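CBS domain protein (Sulfolobus tokodaii, PDB 2EF7) is of unknown function but carries two CBS domains, modules that in many relatives bind adenosine nucleotides and regulate other proteins or domains. Local coordinates at residues A[15-19]-A[38-42]; A[54-58]-A[71-75]; A[89-93]-A[114-119]. All coordinates share one frame; numbering follows the deposited sequence.

Overall arrangement
The three contacts follow one another along the chain. Contact 1 pairs strands 16-18 and 37-42, the two strands of a beta-alpha-beta unit. Contact 2 sets helix 52-60 against the segment leading into strand 74-75, an edge strand of the same sheet. Their centres are about 13 Å apart, and they touch where Val40 packs on the selenomethionine Met73. Contact 3 lies on the opposite side of the chain's centre, about 21 Å from contact 1 and about 24 Å from contact 2, centre to centre. It belongs to the second CBS domain and joins helix 86-96 to strand 110-115 and helix 116-126. Each half of the tandem CBS pair thus has its own packed core.

Contact 1: A[15-19]-A[38-42]; sequences ISVTK and VIVVD
Val17 O is held by two groups of the neighbouring strand. Val41 N donates to it at 2.9 Å, tilted 21° from the carbonyl plane, and Val40 CA brings a C-H to it at 3.2 Å. Val17 N in turn donates to Ile39 O at 2.9 Å, nearly along the C=O axis. Val17 thus binds the residues before and after Val40, the regular pattern of parallel strands. Ile39 N to Ile15 O extends the pairing at one end. At the other, Lys19 N to Val41 O is bent and weak.

The side chains split between two faces. Val17 and Val40 point to one, where the Val17 and Val38 side chains cross at about a right angle, with Val17 CG2 3.9 Å from Val38 CG2. Val40 CG1 lies anti to its own backbone N (chi1 -178°), which turns it toward Lys19 CA, 3.5 Å away. On the other face Ser16 CB packs 3.9 Å from Val41 CG1.

A salt bridge joins the side chains beyond the last backbone bond. The Lys19 chain is extended beyond CG and crosses Asp42 at a slant, which brings NZ 2.7 Å from Asp42 OD2. NZ comes from above the carboxylate, 45° out of its plane.

The two strands are the beta elements of a beta-alpha-beta unit of the CBS fold, with helix 23-33 between them in sequence. Val38 packs on Ile26 and Met30 of that helix. Strand 45-51 flanks 37-42 on its other edge. Leu110 of strand 110-115 meets Ser16, Ile39 and Val41, so the face carrying these three packs against the second CBS domain.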
ATOM      1  N   ILE A  15      -8.529   3.610  21.759  1.00 28.31           N
ATOM      2  CA  ILE A  15      -9.553   3.283  22.735  1.00 22.97           C
ATOM      3  C   ILE A  15      -9.182   2.058  23.544  1.00 26.55           C
ATOM      4  O   ILE A  15      -8.769   1.038  22.984  1.00 25.66           O
ATOM      5  CB  ILE A  15     -10.903   3.023  22.048  1.00 26.64           C
ATOM      6  CG1 ILE A  15     -11.313   4.254  21.235  1.00 27.20           C
ATOM      7  CG2 ILE A  15     -11.951   2.671  23.086  1.00 18.44           C
ATOM      8  CD1 ILE A  15     -11.485   5.513  22.067  1.00 34.99           C
ATOM      9  N   SER A  16      -9.345   2.153  24.862  1.00 22.22           N
ATOM     10  CA  SER A  16      -9.042   1.037  25.746  1.00 24.63           C
ATOM     11  C   SER A  16     -10.181   0.791  26.723  1.00 25.01           C
ATOM     12  O   SER A  16     -10.994   1.671  26.965  1.00 22.12           O
ATOM     13  CB  SER A  16      -7.777   1.331  26.547  1.00 21.75           C
ATOM     14  OG  SER A  16      -8.013   2.378  27.473  1.00 24.80           O
ATOM     15  N   VAL A  17     -10.223  -0.412  27.285  1.00 23.82           N
ATOM     16  CA  VAL A  17     -11.233  -0.782  28.274  1.00 22.03           C
ATOM     17  C   VAL A  17     -10.469  -1.488  29.374  1.00 22.33           C
ATOM     18  O   VAL A  17      -9.421  -2.084  29.111  1.00 28.45           O
ATOM     19  CB  VAL A  17     -12.309  -1.749  27.686  1.00 23.61           C
ATOM     20  CG1 VAL A  17     -13.027  -1.080  26.512  1.00 17.22           C
ATOM     21  CG2 VAL A  17     -11.658  -3.071  27.255  1.00 19.85           C
ATOM     22  N   THR A  18     -10.975  -1.427  30.599  1.00 22.52           N
ATOM     23  CA  THR A  18     -10.287  -2.066  31.709  1.00 26.22           C
ATOM     24  C   THR A  18     -10.462  -3.573  31.636  1.00 31.21           C
ATOM     25  O   THR A  18     -11.409  -4.070  31.026  1.00 22.52           O
ATOM     26  CB  THR A  18     -10.811  -1.561  33.065  1.00 28.09           C
ATOM     27  OG1 THR A  18     -12.147  -2.023  33.262  1.00 27.30           O
ATOM     28  CG2 THR A  18     -10.811  -0.049  33.096  1.00 31.74           C
ATOM     29  N   LYS A  19      -9.549  -4.301  32.271  1.00 27.51           N
ATOM     30  CA  LYS A  19      -9.587  -5.760  32.243  1.00 32.04           C
ATOM     31  C   LYS A  19     -10.835  -6.414  32.831  1.00 30.23           C
ATOM     32  O   LYS A  19     -11.050  -7.609  32.642  1.00 27.99           O
ATOM     33  CB  LYS A  19      -8.334  -6.333  32.910  1.00 30.77           C
ATOM     34  CG  LYS A  19      -8.198  -6.038  34.386  1.00 33.91           C
ATOM     35  CD  LYS A  19      -7.018  -6.816  34.965  1.00 36.70           C
ATOM     36  CE  LYS A  19      -6.836  -6.528  36.449  1.00 37.39           C
ATOM     37  NZ  LYS A  19      -5.755  -7.362  37.043  1.00 40.43           N
ATOM     38  N   VAL A  38     -10.080  -2.943  20.695  1.00 25.29           N
ATOM     39  CA  VAL A  38      -9.719  -2.038  21.768  1.00 23.12           C
ATOM     40  C   VAL A  38      -8.587  -2.669  22.555  1.00 24.28           C
ATOM     41  O   VAL A  38      -8.424  -3.885  22.571  1.00 23.65           O
ATOM     42  CB  VAL A  38     -10.901  -1.766  22.741  1.00 28.72           C
ATOM     43  CG1 VAL A  38     -12.017  -1.024  22.019  1.00 29.55           C
ATOM     44  CG2 VAL A  38     -11.419  -3.079  23.320  1.00 31.17           C
ATOM     45  N   ILE A  39      -7.794  -1.832  23.196  1.00 19.57           N
ATOM     46  CA  ILE A  39      -6.703  -2.316  24.021  1.00 23.54           C
ATOM     47  C   ILE A  39      -7.282  -2.559  25.402  1.00 18.75           C
ATOM     48  O   ILE A  39      -8.071  -1.756  25.891  1.00 25.96           O
ATOM     49  CB  ILE A  39      -5.603  -1.254  24.150  1.00 23.34           C
ATOM     50  CG1 ILE A  39      -5.060  -0.914  22.766  1.00 25.87           C
ATOM     51  CG2 ILE A  39      -4.501  -1.750  25.093  1.00 20.57           C
ATOM     52  CD1 ILE A  39      -4.459  -2.115  22.039  1.00 27.37           C
ATOM     53  N   VAL A  40      -6.922  -3.673  26.028  1.00 23.47           N
ATOM     54  CA  VAL A  40      -7.399  -3.926  27.377  1.00 18.34           C
ATOM     55  C   VAL A  40      -6.270  -3.464  28.306  1.00 26.16           C
ATOM     56  O   VAL A  40      -5.106  -3.833  28.101  1.00 21.75           O
ATOM     57  CB  VAL A  40      -7.670  -5.413  27.627  1.00 22.14           C
ATOM     58  CG1 VAL A  40      -8.207  -5.593  29.036  1.00 20.20           C
ATOM     59  CG2 VAL A  40      -8.667  -5.961  26.572  1.00 22.36           C
ATOM     60  N   VAL A  41      -6.599  -2.633  29.292  1.00 22.96           N
ATOM     61  CA  VAL A  41      -5.589  -2.151  30.222  1.00 23.74           C
ATOM     62  C   VAL A  41      -5.877  -2.544  31.653  1.00 31.67           C
ATOM     63  O   VAL A  41      -7.020  -2.817  32.037  1.00 24.61           O
ATOM     64  CB  VAL A  41      -5.418  -0.604  30.192  1.00 24.52           C
ATOM     65  CG1 VAL A  41      -4.972  -0.149  28.812  1.00 18.65           C
ATOM     66  CG2 VAL A  41      -6.702   0.084  30.601  1.00 19.06           C
ATOM     67  N   ASP A  42      -4.800  -2.584  32.427  1.00 29.75           N
ATOM     68  CA  ASP A  42      -4.827  -2.909  33.839  1.00 28.72           C
ATOM     69  C   ASP A  42      -4.172  -1.662  34.412  1.00 33.71           C
ATOM     70  O   ASP A  42      -2.959  -1.516  34.330  1.00 28.92           O
ATOM     71  CB  ASP A  42      -3.950  -4.136  34.104  1.00 35.67           C
ATOM     72  CG  ASP A  42      -3.996  -4.592  35.555  1.00 39.33           C
ATOM     73  OD1 ASP A  42      -4.097  -3.736  36.457  1.00 35.08           O
ATOM     74  OD2 ASP A  42      -3.914  -5.815  35.795  1.00 45.88           O
TER

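Contact 2: A[54-58]-A[71-75]; sequences DIVKA and EFMTA
Helix 52-60 passes the segment entering strand 74-75, with Ala58 CA 6.2 Å from Phe72 CA. This is a junction within the tandem CBS pair: the helix, part of the first CBS domain, meets the approach to an edge strand of the sheet that also holds 16-18, 37-42 and 45-51.

Phe72 fills the join. With chi1 at 69° its ring is tucked over its own backbone, on the side of the helix. Ile55 CG1 meets the ring edge at CE1, 3.9 Å away and near the ring plane. Ala58 CB lies 3.8 Å from Phe72 CB and approaches the ring obliquely. Leu23 and Ile26 of helix 23-33 also pack on Phe72.

Asp54 supplies the polar part. Thr74 OG1 donates to its OD2 at 3.2 Å, on the syn side and 28° out of the carboxylate plane. The same OD2 accepts from Thr51 N, just before the helix. With an alanine here, the Thr74 hydroxyl and Thr51 N would probably both lose this acceptor, and the Thr74 side chain would be set free to turn. Thr51 and Asp54 fit a Thr-x-x-Asp sequence that in nucleotide-binding CBS domains often contacts ribose.

Asp54 O accepts from Ala58 N within the helix. One water donates to both backbones, 2.8 Å from Asp54 O and 2.7 Å from Phe72 O, in the plane of the Phe72 ring at its edge.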
ATOM      1  N   ASP A  54     -12.740 -11.676  18.528  1.00 25.01           N
ATOM      2  CA  ASP A  54     -12.639 -12.185  19.887  1.00 23.57           C
ATOM      3  C   ASP A  54     -14.007 -12.158  20.532  1.00 25.51           C
ATOM      4  O   ASP A  54     -14.354 -13.061  21.291  1.00 28.07           O
ATOM      5  CB  ASP A  54     -11.673 -11.357  20.727  1.00 24.30           C
ATOM      6  CG  ASP A  54     -10.234 -11.548  20.307  1.00 39.37           C
ATOM      7  OD1 ASP A  54      -9.882 -12.686  19.930  1.00 31.59           O
ATOM      8  OD2 ASP A  54      -9.457 -10.569  20.371  1.00 39.63           O
ATOM      9  N   ILE A  55     -14.784 -11.120  20.234  1.00 20.84           N
ATOM     10  CA  ILE A  55     -16.120 -11.014  20.792  1.00 23.80           C
ATOM     11  C   ILE A  55     -17.010 -12.127  20.241  1.00 23.48           C
ATOM     12  O   ILE A  55     -17.678 -12.824  21.002  1.00 23.27           O
ATOM     13  CB  ILE A  55     -16.751  -9.637  20.476  1.00 27.66           C
ATOM     14  CG1 ILE A  55     -16.093  -8.566  21.357  1.00 25.87           C
ATOM     15  CG2 ILE A  55     -18.260  -9.663  20.739  1.00 26.59           C
ATOM     16  CD1 ILE A  55     -16.738  -7.208  21.240  1.00 35.26           C
ATOM     17  N   VAL A  56     -17.001 -12.304  18.924  1.00 26.48           N
ATOM     18  CA  VAL A  56     -17.820 -13.332  18.296  1.00 29.60           C
ATOM     19  C   VAL A  56     -17.427 -14.716  18.791  1.00 32.38           C
ATOM     20  O   VAL A  56     -18.274 -15.568  19.033  1.00 28.92           O
ATOM     21  CB  VAL A  56     -17.687 -13.294  16.766  1.00 30.54           C
ATOM     22  CG1 VAL A  56     -18.417 -14.496  16.142  1.00 27.68           C
ATOM     23  CG2 VAL A  56     -18.276 -12.005  16.242  1.00 24.49           C
ATOM     24  N   LYS A  57     -16.131 -14.930  18.948  1.00 31.64           N
ATOM     25  CA  LYS A  57     -15.636 -16.209  19.411  1.00 32.68           C
ATOM     26  C   LYS A  57     -16.168 -16.506  20.815  1.00 34.48           C
ATOM     27  O   LYS A  57     -16.649 -17.605  21.080  1.00 32.04           O
ATOM     28  CB  LYS A  57     -14.108 -16.186  19.406  1.00 42.07           C
ATOM     29  CG  LYS A  57     -13.450 -17.543  19.396  1.00 54.76           C
ATOM     30  CD  LYS A  57     -12.442 -17.638  18.254  1.00 61.30           C
ATOM     31  CE  LYS A  57     -11.322 -16.613  18.391  1.00 63.47           C
ATOM     32  NZ  LYS A  57     -10.330 -16.725  17.278  1.00 59.10           N
ATOM     33  N   ALA A  58     -16.098 -15.528  21.714  1.00 29.99           N
ATOM     34  CA  ALA A  58     -16.572 -15.742  23.080  1.00 28.69           C
ATOM     35  C   ALA A  58     -18.061 -16.075  23.107  1.00 34.57           C
ATOM     36  O   ALA A  58     -18.506 -16.927  23.889  1.00 30.28           O
ATOM     37  CB  ALA A  58     -16.293 -14.525  23.930  1.00 19.02           C
ATOM     38  N   GLU A  71     -11.195 -12.298  30.366  1.00 32.69           N
ATOM     39  CA  GLU A  71     -11.563 -13.694  30.142  1.00 34.54           C
ATOM     40  C   GLU A  71     -11.636 -14.118  28.679  1.00 34.54           C
ATOM     41  O   GLU A  71     -11.651 -15.311  28.393  1.00 38.98           O
ATOM     42  CB  GLU A  71     -12.913 -14.015  30.786  1.00 33.10           C
ATOM     43  CG  GLU A  71     -13.009 -13.751  32.277  1.00 47.34           C
ATOM     44  CD  GLU A  71     -14.336 -14.224  32.851  1.00 58.45           C
ATOM     45  OE1 GLU A  71     -14.547 -15.456  32.898  1.00 63.53           O
ATOM     46  OE2 GLU A  71     -15.170 -13.373  33.240  1.00 53.47           O
ATOM     47  N   PHE A  72     -11.685 -13.165  27.751  1.00 31.82           N
ATOM     48  CA  PHE A  72     -11.789 -13.537  26.341  1.00 26.85           C
ATOM     49  C   PHE A  72     -10.926 -12.735  25.389  1.00 32.60           C
ATOM     50  O   PHE A  72     -10.956 -12.954  24.176  1.00 33.46           O
ATOM     51  CB  PHE A  72     -13.256 -13.478  25.886  1.00 20.68           C
ATOM     52  CG  PHE A  72     -13.833 -12.092  25.811  1.00 27.24           C
ATOM     53  CD1 PHE A  72     -13.914 -11.425  24.592  1.00 24.56           C
ATOM     54  CD2 PHE A  72     -14.345 -11.469  26.953  1.00 27.47           C
ATOM     55  CE1 PHE A  72     -14.505 -10.156  24.506  1.00 27.35           C
ATOM     56  CE2 PHE A  72     -14.932 -10.204  26.885  1.00 25.96           C
ATOM     57  CZ  PHE A  72     -15.016  -9.546  25.660  1.00 28.79           C
HETATM   58  N   MSE A  73     -10.152 -11.808  25.936  1.00 27.17           N
HETATM   59  CA  MSE A  73      -9.267 -10.989  25.118  1.00 29.15           C
HETATM   60  C   MSE A  73      -8.119 -11.857  24.607  1.00 31.49           C
HETATM   61  O   MSE A  73      -7.971 -13.010  25.002  1.00 29.48           O
HETATM   62  CB  MSE A  73      -8.667  -9.871  25.975  1.00 25.89           C
HETATM   63  CG  MSE A  73      -7.657 -10.402  26.983  1.00 28.94           C
HETATM   64 SE   MSE A  73      -6.925  -9.071  28.168  1.00 33.87          SE
HETATM   65  CE  MSE A  73      -5.828 -10.247  29.303  1.00 22.95           C
ATOM     66  N   THR A  74      -7.317 -11.298  23.708  1.00 30.84           N
ATOM     67  CA  THR A  74      -6.129 -11.987  23.229  1.00 34.76           C
ATOM     68  C   THR A  74      -5.092 -11.401  24.187  1.00 32.77           C
ATOM     69  O   THR A  74      -4.830 -10.196  24.150  1.00 31.53           O
ATOM     70  CB  THR A  74      -5.770 -11.588  21.788  1.00 36.85           C
ATOM     71  OG1 THR A  74      -6.733 -12.144  20.882  1.00 45.27           O
ATOM     72  CG2 THR A  74      -4.380 -12.094  21.432  1.00 37.13           C
ATOM     73  N   ALA A  75      -4.537 -12.229  25.068  1.00 29.23           N
ATOM     74  CA  ALA A  75      -3.559 -11.750  26.038  1.00 29.20           C
ATOM     75  C   ALA A  75      -2.235 -11.402  25.387  1.00 29.77           C
ATOM     76  O   ALA A  75      -1.762 -12.117  24.508  1.00 36.25           O
ATOM     77  CB  ALA A  75      -3.335 -12.792  27.133  1.00 26.28           C
TER
HETATM   78  O   HOH W   1     -12.567 -14.659  22.815  1.00 24.59           O

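Contact 3: A[89-93]-A[114-119]; sequences ALALM and ISIRDI
Met93 and Ile119 are turned so that their ends meet. In selenomethionine Met93, CG lies anti to the carbonyl carbon (chi1 -74°) and the chain is extended beyond it. Ile119 places CG1 the same way (chi1 -63°), and its CD1 extends toward Met93. The two side chains reach toward each other tip to tip. Ile119 CD1 comes within 3.3 Å of Met93 CE, tighter than usual for two carbons, so the exact fit there is doubtful.

The other groups gather round this pair. Ile114 crosses Met93 at about a right angle, with its CG2 3.6 Å from Met93 CE. Ile116 crosses Leu90 at a slant, its CD1 3.6 Å from Leu90 CD1; the same Ile116 CD1 is 4.1 Å from Met93 SE. Ile119 CD1 also lies against the helix itself, 3.6 Å from Leu90 CA. Ala89 makes the looser edge of the patch, facing Ile114 CG2 and Ile119 CD1.

The strand turns straight into the helix at Ser115, the N-cap. Ser115 and Asp118 form a capping box. Ser115 N donates to Asp118 OD2 at 2.8 Å, from the anti side and with an N-H...O angle of 157°. The return bond from Asp118 N to Ser115 OG is weak at 3.4 Å. Asp118 OD1 has a salt bridge to Arg121.

This is part of the buried core of the second CBS domain, where helices 86-96 and 116-126 pack together beside strand 110-115. Leu101 of strand 100-104 also packs on Met93 and Ile114. Met130 and Ile123 of the third subunit pack on Met93 and Ile116.

Across the contact the chemistry is apolar. None of the polar bonds described joins 89-93 to 114-119, which implies that the two helices are matched by shape and burial, while the cap fixes where helix 116-126 begins.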
ATOM      1  N   ALA A  89      10.889  -0.792  17.199  1.00 24.59           N
ATOM      2  CA  ALA A  89       9.537  -1.327  17.110  1.00 30.95           C
ATOM      3  C   ALA A  89       9.537  -2.431  16.044  1.00 28.36           C
ATOM      4  O   ALA A  89       8.902  -3.473  16.209  1.00 30.08           O
ATOM      5  CB  ALA A  89       8.558  -0.218  16.725  1.00 24.03           C
ATOM      6  N   LEU A  90      10.268  -2.196  14.958  1.00 32.24           N
ATOM      7  CA  LEU A  90      10.368  -3.163  13.872  1.00 30.50           C
ATOM      8  C   LEU A  90      10.979  -4.476  14.350  1.00 28.09           C
ATOM      9  O   LEU A  90      10.493  -5.563  14.026  1.00 24.71           O
ATOM     10  CB  LEU A  90      11.232  -2.606  12.746  1.00 26.98           C
ATOM     11  CG  LEU A  90      11.377  -3.537  11.541  1.00 28.48           C
ATOM     12  CD1 LEU A  90      10.015  -3.858  10.953  1.00 25.26           C
ATOM     13  CD2 LEU A  90      12.260  -2.866  10.504  1.00 26.21           C
ATOM     14  N   ALA A  91      12.057  -4.380  15.113  1.00 24.82           N
ATOM     15  CA  ALA A  91      12.713  -5.580  15.600  1.00 25.17           C
ATOM     16  C   ALA A  91      11.780  -6.381  16.498  1.00 28.97           C
ATOM     17  O   ALA A  91      11.795  -7.610  16.466  1.00 29.06           O
ATOM     18  CB  ALA A  91      13.982  -5.218  16.343  1.00 20.31           C
ATOM     19  N   LEU A  92      10.954  -5.688  17.284  1.00 29.12           N
ATOM     20  CA  LEU A  92      10.034  -6.364  18.190  1.00 30.74           C
ATOM     21  C   LEU A  92       8.904  -7.034  17.410  1.00 28.05           C
ATOM     22  O   LEU A  92       8.486  -8.139  17.740  1.00 29.92           O
ATOM     23  CB  LEU A  92       9.463  -5.369  19.212  1.00 32.68           C
ATOM     24  CG  LEU A  92       9.153  -5.936  20.599  1.00 34.53           C
ATOM     25  CD1 LEU A  92      10.412  -6.559  21.174  1.00 37.97           C
ATOM     26  CD2 LEU A  92       8.651  -4.839  21.519  1.00 35.83           C
HETATM   27  N   MSE A  93       8.413  -6.362  16.374  1.00 25.13           N
HETATM   28  CA  MSE A  93       7.352  -6.922  15.549  1.00 30.58           C
HETATM   29  C   MSE A  93       7.825  -8.219  14.871  1.00 30.56           C
HETATM   30  O   MSE A  93       7.123  -9.237  14.904  1.00 31.80           O
HETATM   31  CB  MSE A  93       6.918  -5.903  14.492  1.00 25.63           C
HETATM   32  CG  MSE A  93       6.077  -4.763  15.048  1.00 39.58           C
HETATM   33 SE   MSE A  93       5.785  -3.349  13.766  1.00 51.32          SE
HETATM   34  CE  MSE A  93       5.570  -1.880  15.000  1.00 53.64           C
ATOM     35  N   ILE A 114       1.317   1.471  17.260  1.00 25.98           N
ATOM     36  CA  ILE A 114       2.191   1.627  16.094  1.00 27.39           C
ATOM     37  C   ILE A 114       2.086   0.356  15.255  1.00 28.27           C
ATOM     38  O   ILE A 114       2.107  -0.747  15.793  1.00 26.79           O
ATOM     39  CB  ILE A 114       3.689   1.851  16.508  1.00 28.47           C
ATOM     40  CG1 ILE A 114       4.549   2.115  15.270  1.00 31.44           C
ATOM     41  CG2 ILE A 114       4.245   0.636  17.231  1.00 21.91           C
ATOM     42  CD1 ILE A 114       4.825   3.566  15.023  1.00 28.03           C
ATOM     43  N   SER A 115       1.968   0.505  13.939  1.00 28.27           N
ATOM     44  CA  SER A 115       1.840  -0.656  13.066  1.00 30.55           C
ATOM     45  C   SER A 115       2.973  -0.736  12.054  1.00 31.14           C
ATOM     46  O   SER A 115       3.678   0.240  11.806  1.00 26.94           O
ATOM     47  CB  SER A 115       0.512  -0.607  12.310  1.00 32.61           C
ATOM     48  OG  SER A 115       0.576   0.353  11.271  1.00 35.99           O
ATOM     49  N   ILE A 116       3.127  -1.913  11.462  1.00 34.70           N
ATOM     50  CA  ILE A 116       4.164  -2.141  10.475  1.00 40.32           C
ATOM     51  C   ILE A 116       4.053  -1.132   9.329  1.00 42.36           C
ATOM     52  O   ILE A 116       5.061  -0.749   8.736  1.00 45.29           O
ATOM     53  CB  ILE A 116       4.078  -3.581   9.915  1.00 45.12           C
ATOM     54  CG1 ILE A 116       5.290  -3.861   9.026  1.00 47.24           C
ATOM     55  CG2 ILE A 116       2.769  -3.776   9.161  1.00 42.20           C
ATOM     56  CD1 ILE A 116       6.605  -3.833   9.779  1.00 44.42           C
ATOM     57  N   ARG A 117       2.837  -0.695   9.018  1.00 42.09           N
ATOM     58  CA  ARG A 117       2.655   0.282   7.948  1.00 41.89           C
ATOM     59  C   ARG A 117       3.187   1.638   8.379  1.00 39.44           C
ATOM     60  O   ARG A 117       3.657   2.420   7.545  1.00 36.86           O
ATOM     61  CB  ARG A 117       1.180   0.417   7.557  1.00 45.65           C
ATOM     62  CG  ARG A 117       0.568  -0.836   6.949  1.00 57.72           C
ATOM     63  CD  ARG A 117       1.450  -1.427   5.854  1.00 62.68           C
ATOM     64  NE  ARG A 117       0.788  -2.532   5.162  1.00 72.47           N
ATOM     65  CZ  ARG A 117       1.423  -3.482   4.480  1.00 77.50           C
ATOM     66  NH1 ARG A 117       2.747  -3.475   4.397  1.00 80.26           N
ATOM     67  NH2 ARG A 117       0.731  -4.441   3.876  1.00 82.90           N
ATOM     68  N   ASP A 118       3.097   1.926   9.679  1.00 35.06           N
ATOM     69  CA  ASP A 118       3.603   3.195  10.194  1.00 33.01           C
ATOM     70  C   ASP A 118       5.119   3.199  10.008  1.00 31.05           C
ATOM     71  O   ASP A 118       5.716   4.235   9.718  1.00 27.39           O
ATOM     72  CB  ASP A 118       3.284   3.363  11.682  1.00 33.73           C
ATOM     73  CG  ASP A 118       1.812   3.604  11.945  1.00 41.97           C
ATOM     74  OD1 ASP A 118       1.212   4.460  11.255  1.00 42.99           O
ATOM     75  OD2 ASP A 118       1.259   2.948  12.854  1.00 32.85           O
ATOM     76  N   ILE A 119       5.728   2.027  10.178  1.00 29.78           N
ATOM     77  CA  ILE A 119       7.172   1.880  10.041  1.00 32.18           C
ATOM     78  C   ILE A 119       7.670   2.140   8.619  1.00 32.50           C
ATOM     79  O   ILE A 119       8.632   2.878   8.422  1.00 34.85           O
ATOM     80  CB  ILE A 119       7.623   0.482  10.511  1.00 33.57           C
ATOM     81  CG1 ILE A 119       7.296   0.328  12.005  1.00 41.09           C
ATOM     82  CG2 ILE A 119       9.119   0.296  10.258  1.00 25.51           C
ATOM     83  CD1 ILE A 119       7.726  -0.984  12.610  1.00 45.51           C
TER